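Local coordinates for protein probable tagatose 6-phosphate kinase (Sinorhizobium meliloti, PDB 3TXV) that probably acts in carbohydrate metabolism, possibly as a tagatose-6-phosphate kinase, and belongs to the GatZ/KbaZ-like family related to subunits of tagatose-1,6-bisphosphate aldolase, at residues Ala295-Leu300 / Tyr359-Pro364; His30-Glu35 / Leu410-Val415; Ala313-Thr318 / Met374-Gly379; Gly235-Ile240 / Gln345-His350. All coordinates share one frame; numbering follows the deposited sequence.

Interaction 1. Residues Ala295-Leu300 / Tyr359-Pro364; sequences ALREAL and YYWPHP
W361 is the one residue of segment 359-364 that reaches R297 and L300 on helix 290-310. Just before it, the Y360 ring packs on helices 319-329 and 332-335, its hydroxyl bonded to the backbone O of E330. Y360 also opens a type I beta turn, closed by H363 N bonding to Y360 O at 3.0 Å, which makes W361 the second residue of the turn. With CG anti to its own carbonyl carbon (chi1 -62°), W361 sends the benzo end of the indole to the helix. R297 CG meets the ring edge in its plane, 3.7 Å from CZ2. L300 instead comes over one face near the rim, its CD1 4.3 Å from CH2. Beyond CG the arginine chain bends twice and leads off, and its guanidinium makes a cation-pi contact with F294 of the same helix. Helix 290-310 follows strand 283-288, the eighth of a closed parallel (beta/alpha)8 barrel, so the tryptophan packs a loop of the mainly helical C-terminal part against the last barrel helix. T323 of helix 319-329 touches the indole as well. After P362, H363 is the N-cap of helix 364-376: its ND1 takes a bond from K365 N, while P364 CD sits over one face of its imidazole.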
# COMPACT_ATOMS: atom_id res chain seq x y z
N ALA A 295 -6.94 10.31 0.60
CA ALA A 295 -6.84 11.68 0.07
C ALA A 295 -7.42 11.83 -1.37
O ALA A 295 -8.14 12.82 -1.68
CB ALA A 295 -5.42 12.12 0.11
N LEU A 296 -7.12 10.85 -2.24
CA LEU A 296 -7.65 10.85 -3.58
C LEU A 296 -9.16 10.97 -3.52
O LEU A 296 -9.72 11.90 -4.11
CB LEU A 296 -7.23 9.60 -4.32
CG LEU A 296 -7.80 9.35 -5.73
CD1 LEU A 296 -7.95 10.65 -6.57
CD2 LEU A 296 -6.94 8.34 -6.47
N ARG A 297 -9.81 10.08 -2.77
CA ARG A 297 -11.25 10.16 -2.50
C ARG A 297 -11.72 11.56 -2.07
O ARG A 297 -12.68 12.09 -2.62
CB ARG A 297 -11.60 9.13 -1.42
CG ARG A 297 -13.03 8.72 -1.27
CD ARG A 297 -13.71 9.48 -0.17
NE ARG A 297 -12.97 9.34 1.07
CZ ARG A 297 -12.96 10.24 2.06
NH1 ARG A 297 -13.66 11.36 1.98
NH2 ARG A 297 -12.23 10.02 3.13
N GLU A 298 -11.06 12.19 -1.09
CA GLU A 298 -11.51 13.53 -0.69
C GLU A 298 -11.51 14.47 -1.87
O GLU A 298 -12.45 15.21 -2.04
CB GLU A 298 -10.66 14.16 0.39
CG GLU A 298 -10.87 13.59 1.71
CD GLU A 298 -10.09 14.34 2.76
OE1 GLU A 298 -9.18 15.12 2.33
OE2 GLU A 298 -10.38 14.16 3.98
N ALA A 299 -10.45 14.43 -2.67
CA ALA A 299 -10.34 15.31 -3.84
C ALA A 299 -11.49 15.03 -4.81
O ALA A 299 -12.19 15.95 -5.27
CB ALA A 299 -8.98 15.14 -4.53
N LEU A 300 -11.69 13.74 -5.11
CA LEU A 300 -12.75 13.39 -6.02
C LEU A 300 -14.10 13.84 -5.46
O LEU A 300 -14.91 14.38 -6.20
CB LEU A 300 -12.71 11.91 -6.39
CG LEU A 300 -11.58 11.45 -7.32
CD1 LEU A 300 -11.61 9.96 -7.40
CD2 LEU A 300 -11.66 12.03 -8.74
N TYR A 359 -11.50 -0.38 -2.94
CA TYR A 359 -11.67 -1.59 -3.72
C TYR A 359 -12.76 -1.40 -4.78
O TYR A 359 -12.87 -2.22 -5.71
CB TYR A 359 -11.95 -2.79 -2.79
CG TYR A 359 -10.79 -3.09 -1.88
CD1 TYR A 359 -9.74 -3.92 -2.30
CD2 TYR A 359 -10.71 -2.51 -0.61
CE1 TYR A 359 -8.64 -4.19 -1.46
CE2 TYR A 359 -9.62 -2.78 0.24
CZ TYR A 359 -8.60 -3.62 -0.20
OH TYR A 359 -7.53 -3.85 0.63
N TYR A 360 -13.51 -0.30 -4.67
CA TYR A 360 -14.63 -0.03 -5.58
C TYR A 360 -14.29 0.92 -6.72
O TYR A 360 -15.00 0.99 -7.70
CB TYR A 360 -15.85 0.45 -4.80
CG TYR A 360 -16.31 -0.59 -3.78
CD1 TYR A 360 -15.66 -0.72 -2.58
CD2 TYR A 360 -17.36 -1.48 -4.06
CE1 TYR A 360 -16.05 -1.67 -1.68
CE2 TYR A 360 -17.77 -2.43 -3.15
CZ TYR A 360 -17.11 -2.52 -1.96
OH TYR A 360 -17.46 -3.45 -1.01
N TRP A 361 -13.17 1.62 -6.61
CA TRP A 361 -12.73 2.43 -7.75
C TRP A 361 -12.66 1.71 -9.14
O TRP A 361 -12.80 2.37 -10.17
CB TRP A 361 -11.45 3.19 -7.42
CG TRP A 361 -11.65 4.16 -6.27
CD1 TRP A 361 -10.92 4.24 -5.12
CD2 TRP A 361 -12.65 5.18 -6.17
NE1 TRP A 361 -11.39 5.23 -4.32
CE2 TRP A 361 -12.46 5.83 -4.94
CE3 TRP A 361 -13.69 5.61 -7.00
CZ2 TRP A 361 -13.26 6.90 -4.51
CZ3 TRP A 361 -14.50 6.66 -6.57
CH2 TRP A 361 -14.28 7.29 -5.35
N PRO A 362 -12.44 0.37 -9.17
CA PRO A 362 -12.55 -0.40 -10.44
C PRO A 362 -13.93 -0.93 -10.84
O PRO A 362 -14.11 -1.37 -11.96
CB PRO A 362 -11.60 -1.60 -10.20
CG PRO A 362 -10.68 -1.14 -9.07
CD PRO A 362 -11.57 -0.33 -8.20
N HIS A 363 -14.91 -0.92 -9.96
CA HIS A 363 -16.19 -1.42 -10.37
C HIS A 363 -16.69 -0.57 -11.52
O HIS A 363 -16.72 0.64 -11.40
CB HIS A 363 -17.21 -1.38 -9.24
CG HIS A 363 -18.57 -1.84 -9.65
ND1 HIS A 363 -19.30 -1.22 -10.65
CD2 HIS A 363 -19.31 -2.89 -9.24
CE1 HIS A 363 -20.43 -1.86 -10.82
NE2 HIS A 363 -20.47 -2.88 -9.98
N PRO A 364 -17.11 -1.21 -12.63
CA PRO A 364 -17.58 -0.49 -13.82
C PRO A 364 -18.50 0.73 -13.58
O PRO A 364 -18.26 1.78 -14.19
CB PRO A 364 -18.31 -1.58 -14.64
CG PRO A 364 -18.40 -2.76 -13.74
CD PRO A 364 -17.20 -2.66 -12.85

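Interaction 2. Residues His30-Glu35 / Leu410-Val415; sequences HPLVIE and LALAAV
L32 and V33 on helix 31-43 face L412 and V415 on helix 407-424 where the axes of 31-35 and 410-415 cross at -68° and approach to 9.5 Å. The backbones are nearest at V33 and V415, whose CA atoms lie 6.5 Å apart. No hydrogen bond spans the two segments, and the contact is made by branched aliphatic side chains. L32 points at the other helix and its CD2 meets L412 CD1 at 3.6 Å, the two leucines running across each other at about a right angle. V33 and V415 also meet crosswise. V415, with CG1 anti to its backbone N (chi1 -162°), sets that methyl against both branches of V33, CG1 and CG2, at 4.1 Å from each. E35 adds only the apolar part of its chain, CG lying 4.5 Å from L412 CD1. Its carboxylate continues to a salt bridge with K408, one more tie to helix 407-424. At the start of helix 31-43, H30 is the N-cap: L32 N bonds to H30 ND1 at 3.1 Å, close to the imidazole plane, a capping bond in the first turn. Helix 31-43 follows strand 23-26, so this is the first helix of a TIM-type (beta/alpha)8 barrel, packed obliquely against the last helix of the chain.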
# COMPACT_ATOMS: atom_id res chain seq x y z
N HIS A 30 -4.03 2.16 -7.44
CA HIS A 30 -4.74 3.20 -8.19
C HIS A 30 -3.82 3.93 -9.15
O HIS A 30 -2.83 4.51 -8.71
CB HIS A 30 -5.45 4.19 -7.24
CG HIS A 30 -6.53 4.97 -7.92
ND1 HIS A 30 -6.27 5.97 -8.83
CD2 HIS A 30 -7.88 4.87 -7.85
CE1 HIS A 30 -7.41 6.46 -9.29
NE2 HIS A 30 -8.40 5.80 -8.72
N PRO A 31 -4.16 3.92 -10.46
CA PRO A 31 -3.41 4.62 -11.53
C PRO A 31 -2.99 6.05 -11.17
O PRO A 31 -1.84 6.42 -11.41
CB PRO A 31 -4.41 4.66 -12.69
CG PRO A 31 -5.64 3.91 -12.24
CD PRO A 31 -5.26 3.12 -11.01
N LEU A 32 -3.90 6.86 -10.60
CA LEU A 32 -3.54 8.21 -10.24
C LEU A 32 -2.61 8.29 -9.05
O LEU A 32 -1.77 9.18 -9.00
CB LEU A 32 -4.75 9.07 -9.98
CG LEU A 32 -5.52 9.44 -11.24
CD1 LEU A 32 -6.96 9.83 -10.86
CD2 LEU A 32 -4.83 10.57 -12.01
N VAL A 33 -2.73 7.37 -8.09
CA VAL A 33 -1.75 7.35 -7.00
C VAL A 33 -0.37 6.95 -7.56
O VAL A 33 0.64 7.53 -7.21
CB VAL A 33 -2.16 6.43 -5.80
CG1 VAL A 33 -1.03 6.36 -4.74
CG2 VAL A 33 -3.44 6.91 -5.17
N ILE A 34 -0.32 5.97 -8.45
CA ILE A 34 0.97 5.61 -9.00
C ILE A 34 1.61 6.81 -9.74
O ILE A 34 2.75 7.19 -9.41
CB ILE A 34 0.87 4.33 -9.87
CG1 ILE A 34 0.69 3.11 -8.96
CG2 ILE A 34 2.13 4.15 -10.70
CD1 ILE A 34 -0.26 2.10 -9.53
N GLU A 35 0.87 7.39 -10.69
CA GLU A 35 1.27 8.59 -11.43
C GLU A 35 1.77 9.64 -10.47
O GLU A 35 2.83 10.23 -10.68
CB GLU A 35 0.07 9.12 -12.22
CG GLU A 35 0.27 10.44 -13.05
CD GLU A 35 -0.89 10.63 -14.06
OE1 GLU A 35 -1.75 9.71 -14.19
OE2 GLU A 35 -0.94 11.67 -14.74
N LEU A 410 -5.78 18.90 -9.45
CA LEU A 410 -6.22 18.99 -8.07
C LEU A 410 -6.29 17.62 -7.39
O LEU A 410 -6.05 17.48 -6.17
CB LEU A 410 -7.51 19.79 -7.95
CG LEU A 410 -7.39 21.30 -8.26
CD1 LEU A 410 -8.75 21.90 -8.52
CD2 LEU A 410 -6.66 22.07 -7.15
N ALA A 411 -6.56 16.59 -8.18
CA ALA A 411 -6.50 15.23 -7.67
C ALA A 411 -5.05 14.79 -7.37
O ALA A 411 -4.79 14.37 -6.27
CB ALA A 411 -7.20 14.26 -8.62
N LEU A 412 -4.11 14.91 -8.31
CA LEU A 412 -2.69 14.65 -7.98
C LEU A 412 -2.22 15.47 -6.78
O LEU A 412 -1.53 14.98 -5.90
CB LEU A 412 -1.77 14.99 -9.14
CG LEU A 412 -1.53 14.09 -10.36
CD1 LEU A 412 -2.50 12.88 -10.48
CD2 LEU A 412 -1.54 14.96 -11.65
N ALA A 413 -2.63 16.72 -6.74
CA ALA A 413 -2.26 17.65 -5.68
C ALA A 413 -2.63 17.13 -4.33
O ALA A 413 -1.87 17.32 -3.40
CB ALA A 413 -2.92 18.98 -5.91
N ALA A 414 -3.81 16.51 -4.24
CA ALA A 414 -4.25 15.87 -2.99
C ALA A 414 -3.31 14.72 -2.63
O ALA A 414 -2.72 14.73 -1.55
CB ALA A 414 -5.69 15.39 -3.08
N VAL A 415 -3.14 13.76 -3.54
CA VAL A 415 -2.21 12.65 -3.31
C VAL A 415 -0.81 13.15 -2.84
O VAL A 415 -0.29 12.73 -1.78
CB VAL A 415 -2.09 11.69 -4.54
CG1 VAL A 415 -1.51 10.39 -4.12
CG2 VAL A 415 -3.46 11.45 -5.14

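Interaction 3. Residues Ala313-Thr318 / Met374-Gly379; sequences AARERT and MSLLDG
The loop joining helix 290-310 to helix 319-329 grips L376, near the C-terminal end of helix 364-376, with two consecutive residues, A314 and R315. L376 carries the whole of its side of the contact. With CG anti to its backbone N (chi1 171°), it holds its two methyls toward the loop, one for each partner. CD1 touches A314 CB at 4.0 Å. CD2 lies against the aliphatic part of the arginine, 3.7 Å from R315 CD and 4.0 Å from R315 NE, the two chains passing slantwise. The arginine chain bends at both chi2 and chi3, which carries its guanidinium past the leucine, with NH1 in a salt bridge to D304 on helix 290-310. T318 CA lies over one face of the guanidinium, 4.3 Å above its plane and toward the rim. The contact is thus mostly apolar, with the guanidinium charge of R315 paired with D304. It lies at the surface, far from the centre of the chain. R315 also rests on A307 and A308 of helix 290-310 and on E372 and L373 of helix 364-376, wedged between the two helices; L376 leans on F311, and M374, present as selenomethionine, touches L300 of helix 290-310 and K408 of helix 407-424.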
# COMPACT_ATOMS: atom_id res chain seq x y z
N ALA A 313 -27.14 20.33 -13.70
CA ALA A 313 -28.03 19.65 -14.64
C ALA A 313 -27.36 18.47 -15.27
O ALA A 313 -28.03 17.48 -15.58
CB ALA A 313 -28.51 20.61 -15.74
N ALA A 314 -26.05 18.56 -15.45
CA ALA A 314 -25.33 17.71 -16.38
C ALA A 314 -25.11 16.27 -15.90
O ALA A 314 -24.37 15.50 -16.54
CB ALA A 314 -24.03 18.37 -16.77
N ARG A 315 -25.76 15.90 -14.79
CA ARG A 315 -25.51 14.59 -14.17
C ARG A 315 -26.73 13.84 -13.61
O ARG A 315 -27.33 14.24 -12.59
CB ARG A 315 -24.40 14.71 -13.12
CG ARG A 315 -23.17 13.92 -13.46
CD ARG A 315 -21.84 14.59 -13.06
NE ARG A 315 -21.90 15.41 -11.85
CZ ARG A 315 -21.25 15.16 -10.71
NH1 ARG A 315 -20.48 14.08 -10.57
NH2 ARG A 315 -21.38 16.01 -9.70
N GLU A 316 -27.09 12.73 -14.29
CA GLU A 316 -28.11 11.80 -13.80
C GLU A 316 -27.91 11.65 -12.30
O GLU A 316 -28.81 11.92 -11.53
N ARG A 317 -26.70 11.26 -11.89
CA ARG A 317 -26.36 11.02 -10.48
C ARG A 317 -24.95 11.49 -10.06
O ARG A 317 -24.04 11.69 -10.89
CB ARG A 317 -26.64 9.50 -10.05
N THR A 318 -24.83 11.69 -8.75
CA THR A 318 -23.65 12.25 -8.06
C THR A 318 -22.49 11.22 -7.94
O THR A 318 -22.75 10.03 -7.93
CB THR A 318 -24.18 12.81 -6.69
OG1 THR A 318 -24.25 14.23 -6.76
CG2 THR A 318 -23.36 12.43 -5.51
N MSE A 374 -14.74 13.61 -14.24
CA MSE A 374 -13.45 14.13 -14.70
C MSE A 374 -13.55 14.85 -16.04
O MSE A 374 -12.82 15.83 -16.27
CB MSE A 374 -12.40 13.02 -14.81
CG MSE A 374 -11.92 12.53 -13.46
SE MSE A 374 -11.46 14.04 -12.33
CE MSE A 374 -9.61 14.07 -12.79
N SER A 375 -14.46 14.38 -16.89
CA SER A 375 -14.53 14.86 -18.24
C SER A 375 -15.50 16.04 -18.28
O SER A 375 -15.42 16.91 -19.16
CB SER A 375 -14.96 13.74 -19.19
OG SER A 375 -16.37 13.62 -19.24
N LEU A 376 -16.42 16.07 -17.33
CA LEU A 376 -17.28 17.22 -17.19
C LEU A 376 -16.50 18.42 -16.65
O LEU A 376 -16.96 19.56 -16.80
CB LEU A 376 -18.43 16.89 -16.28
CG LEU A 376 -19.33 18.02 -15.85
CD1 LEU A 376 -20.04 18.48 -17.08
CD2 LEU A 376 -20.31 17.51 -14.82
N LEU A 377 -15.32 18.19 -16.07
CA LEU A 377 -14.48 19.31 -15.59
C LEU A 377 -13.23 19.56 -16.45
O LEU A 377 -12.41 20.43 -16.13
CB LEU A 377 -14.14 19.14 -14.11
CG LEU A 377 -15.32 19.13 -13.11
CD1 LEU A 377 -14.84 18.71 -11.72
CD2 LEU A 377 -16.05 20.43 -13.01
N ASP A 378 -13.10 18.79 -17.53
CA ASP A 378 -12.01 18.91 -18.51
C ASP A 378 -12.00 20.30 -19.13
O ASP A 378 -13.00 20.76 -19.68
CB ASP A 378 -12.27 17.91 -19.64
CG ASP A 378 -11.01 17.58 -20.48
OD1 ASP A 378 -11.19 16.99 -21.57
OD2 ASP A 378 -9.85 17.87 -20.07
N GLY A 379 -10.85 20.97 -19.03
CA GLY A 379 -10.68 22.33 -19.54
C GLY A 379 -11.16 23.42 -18.59
O GLY A 379 -10.74 24.59 -18.69

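Interaction 4. Residues Gly235-Ile240 / Gln345-His350; sequences GNENVI and QRLQRH
The side-chain amides of N236 and Q348 lie stacked, their planes 17° apart, so that one face of each is turned to the other. N236 CG stands 3.7 Å from Q348 CG, and N236 ND2 is 3.8 Å from Q348 CD. The carboxylate of E237 approaches the glutamine amide from beside this pair, its plane 31° from that of the glutamine amide. N236 OD1 is hydrogen-bonded to the hydroxyl of S352, which helps to hold the asparagine amide in this rotation. E237, extended beyond CG, crosses L347 with its OE2 4.0 Å from L347 CD2. Replacing Q348 by an alanine would probably open a gap beside the N236 amide and take away the amide group that lies next to the E237 carboxylate. A further backbone bond joins N236 to Y353, just beyond helix 342-351. From the same helix, R349 forms a salt bridge with E324, tying it to helix 319-329. Residues 235-238, closed by G235 N bonding to N238 O at 2.7 Å, are the turn of a short, weakly bonded beta hairpin (strands 233-234 and 239-240), which follows the sixth strand of the (beta/alpha)8 barrel and meets a helix of the C-terminal part.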
# COMPACT_ATOMS: atom_id res chain seq x y z
N GLY A 235 -7.77 3.68 13.47
CA GLY A 235 -9.14 3.10 13.52
C GLY A 235 -10.02 3.68 12.44
O GLY A 235 -9.50 4.26 11.50
N ASN A 236 -11.34 3.56 12.57
CA ASN A 236 -12.24 4.31 11.68
C ASN A 236 -12.01 5.81 11.75
O ASN A 236 -11.80 6.44 10.71
CB ASN A 236 -13.72 4.01 11.95
CG ASN A 236 -14.12 2.61 11.55
OD1 ASN A 236 -13.58 2.05 10.59
ND2 ASN A 236 -15.04 2.04 12.28
N GLU A 237 -12.01 6.36 12.96
CA GLU A 237 -11.98 7.82 13.12
C GLU A 237 -10.93 8.36 14.05
O GLU A 237 -11.06 9.51 14.50
CB GLU A 237 -13.29 8.34 13.66
CG GLU A 237 -14.52 7.77 13.05
CD GLU A 237 -15.71 8.01 13.94
OE1 GLU A 237 -15.51 8.54 15.06
OE2 GLU A 237 -16.84 7.68 13.53
N ASN A 238 -9.91 7.56 14.35
CA ASN A 238 -8.83 8.01 15.23
C ASN A 238 -7.50 7.34 14.91
O ASN A 238 -7.48 6.19 14.50
CB ASN A 238 -9.26 7.94 16.72
CG ASN A 238 -8.32 7.08 17.60
OD1 ASN A 238 -7.69 7.57 18.59
ND2 ASN A 238 -8.23 5.78 17.26
N VAL A 239 -6.41 8.09 15.04
CA VAL A 239 -5.04 7.62 14.79
C VAL A 239 -4.27 7.53 16.12
O VAL A 239 -4.42 8.38 17.02
CB VAL A 239 -4.30 8.59 13.82
CG1 VAL A 239 -2.83 8.18 13.54
CG2 VAL A 239 -5.09 8.76 12.52
N ILE A 240 -3.45 6.48 16.27
CA ILE A 240 -2.51 6.38 17.40
C ILE A 240 -1.15 6.76 16.85
O ILE A 240 -0.66 6.15 15.91
CB ILE A 240 -2.40 4.95 17.95
CG1 ILE A 240 -3.76 4.36 18.39
CG2 ILE A 240 -1.29 4.85 19.01
CD1 ILE A 240 -4.58 5.19 19.31
N GLN A 345 -22.86 2.79 9.45
CA GLN A 345 -22.25 2.15 8.30
C GLN A 345 -22.12 3.09 7.11
O GLN A 345 -21.15 3.01 6.37
CB GLN A 345 -23.04 0.89 7.90
CG GLN A 345 -22.59 -0.35 8.64
CD GLN A 345 -23.58 -1.49 8.62
OE1 GLN A 345 -23.88 -2.06 9.66
NE2 GLN A 345 -24.10 -1.84 7.44
N ARG A 346 -23.11 3.97 6.92
CA ARG A 346 -23.06 4.98 5.86
C ARG A 346 -21.85 5.91 6.07
O ARG A 346 -20.92 5.93 5.25
CB ARG A 346 -24.39 5.75 5.74
CG ARG A 346 -24.52 6.53 4.44
CD ARG A 346 -25.92 7.15 4.17
NE ARG A 346 -26.04 8.51 4.70
CZ ARG A 346 -26.17 8.83 6.00
NH1 ARG A 346 -26.21 7.90 6.97
NH2 ARG A 346 -26.26 10.10 6.37
N LEU A 347 -21.82 6.63 7.18
CA LEU A 347 -20.69 7.46 7.51
C LEU A 347 -19.38 6.76 7.12
O LEU A 347 -18.55 7.32 6.42
CB LEU A 347 -20.74 7.84 8.99
CG LEU A 347 -19.49 8.20 9.80
CD1 LEU A 347 -18.71 9.24 9.11
CD2 LEU A 347 -19.90 8.71 11.11
N GLN A 348 -19.22 5.52 7.54
CA GLN A 348 -17.97 4.83 7.34
C GLN A 348 -17.69 4.31 5.95
O GLN A 348 -16.53 4.10 5.60
CB GLN A 348 -17.82 3.71 8.35
CG GLN A 348 -16.73 4.01 9.29
CD GLN A 348 -17.23 4.64 10.52
OE1 GLN A 348 -18.25 4.19 11.05
NE2 GLN A 348 -16.54 5.68 11.01
N ARG A 349 -18.73 4.06 5.17
CA ARG A 349 -18.50 3.67 3.79
C ARG A 349 -17.70 4.75 3.05
O ARG A 349 -16.88 4.43 2.18
CB ARG A 349 -19.80 3.37 3.08
CG ARG A 349 -20.23 1.95 3.21
CD ARG A 349 -21.34 1.59 2.25
NE ARG A 349 -22.59 2.32 2.47
CZ ARG A 349 -23.42 2.10 3.48
NH1 ARG A 349 -23.12 1.18 4.40
NH2 ARG A 349 -24.54 2.82 3.58
N HIS A 350 -17.91 6.01 3.42
CA HIS A 350 -17.27 7.14 2.74
C HIS A 350 -16.09 7.71 3.52
O HIS A 350 -15.08 8.17 2.92
CB HIS A 350 -18.32 8.24 2.43
CG HIS A 350 -19.50 7.73 1.68
ND1 HIS A 350 -19.51 7.58 0.31
CD2 HIS A 350 -20.69 7.24 2.12
CE1 HIS A 350 -20.65 7.05 -0.07
NE2 HIS A 350 -21.39 6.84 1.01

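In the fold
Helix 290-310 is the common element. It carries one side of interaction 1 and touches interaction 2 through A299 against A414 and L296 against H30, so the two contacts adjoin on the outer helices of the barrel. The same helix reaches interaction 3 through L300, while R297 NE lies 3.0 Å from H350 O of interaction 4. Interaction 1 is buried and interaction 2 partly so; both rest on hydrocarbon packing, with an indole in the first and branched aliphatics in the second. Interaction 3 is a small surface contact of methyls and an arginine stem. Interaction 4, partly buried, differs in being mostly polar, with stacked amides and a carboxylate.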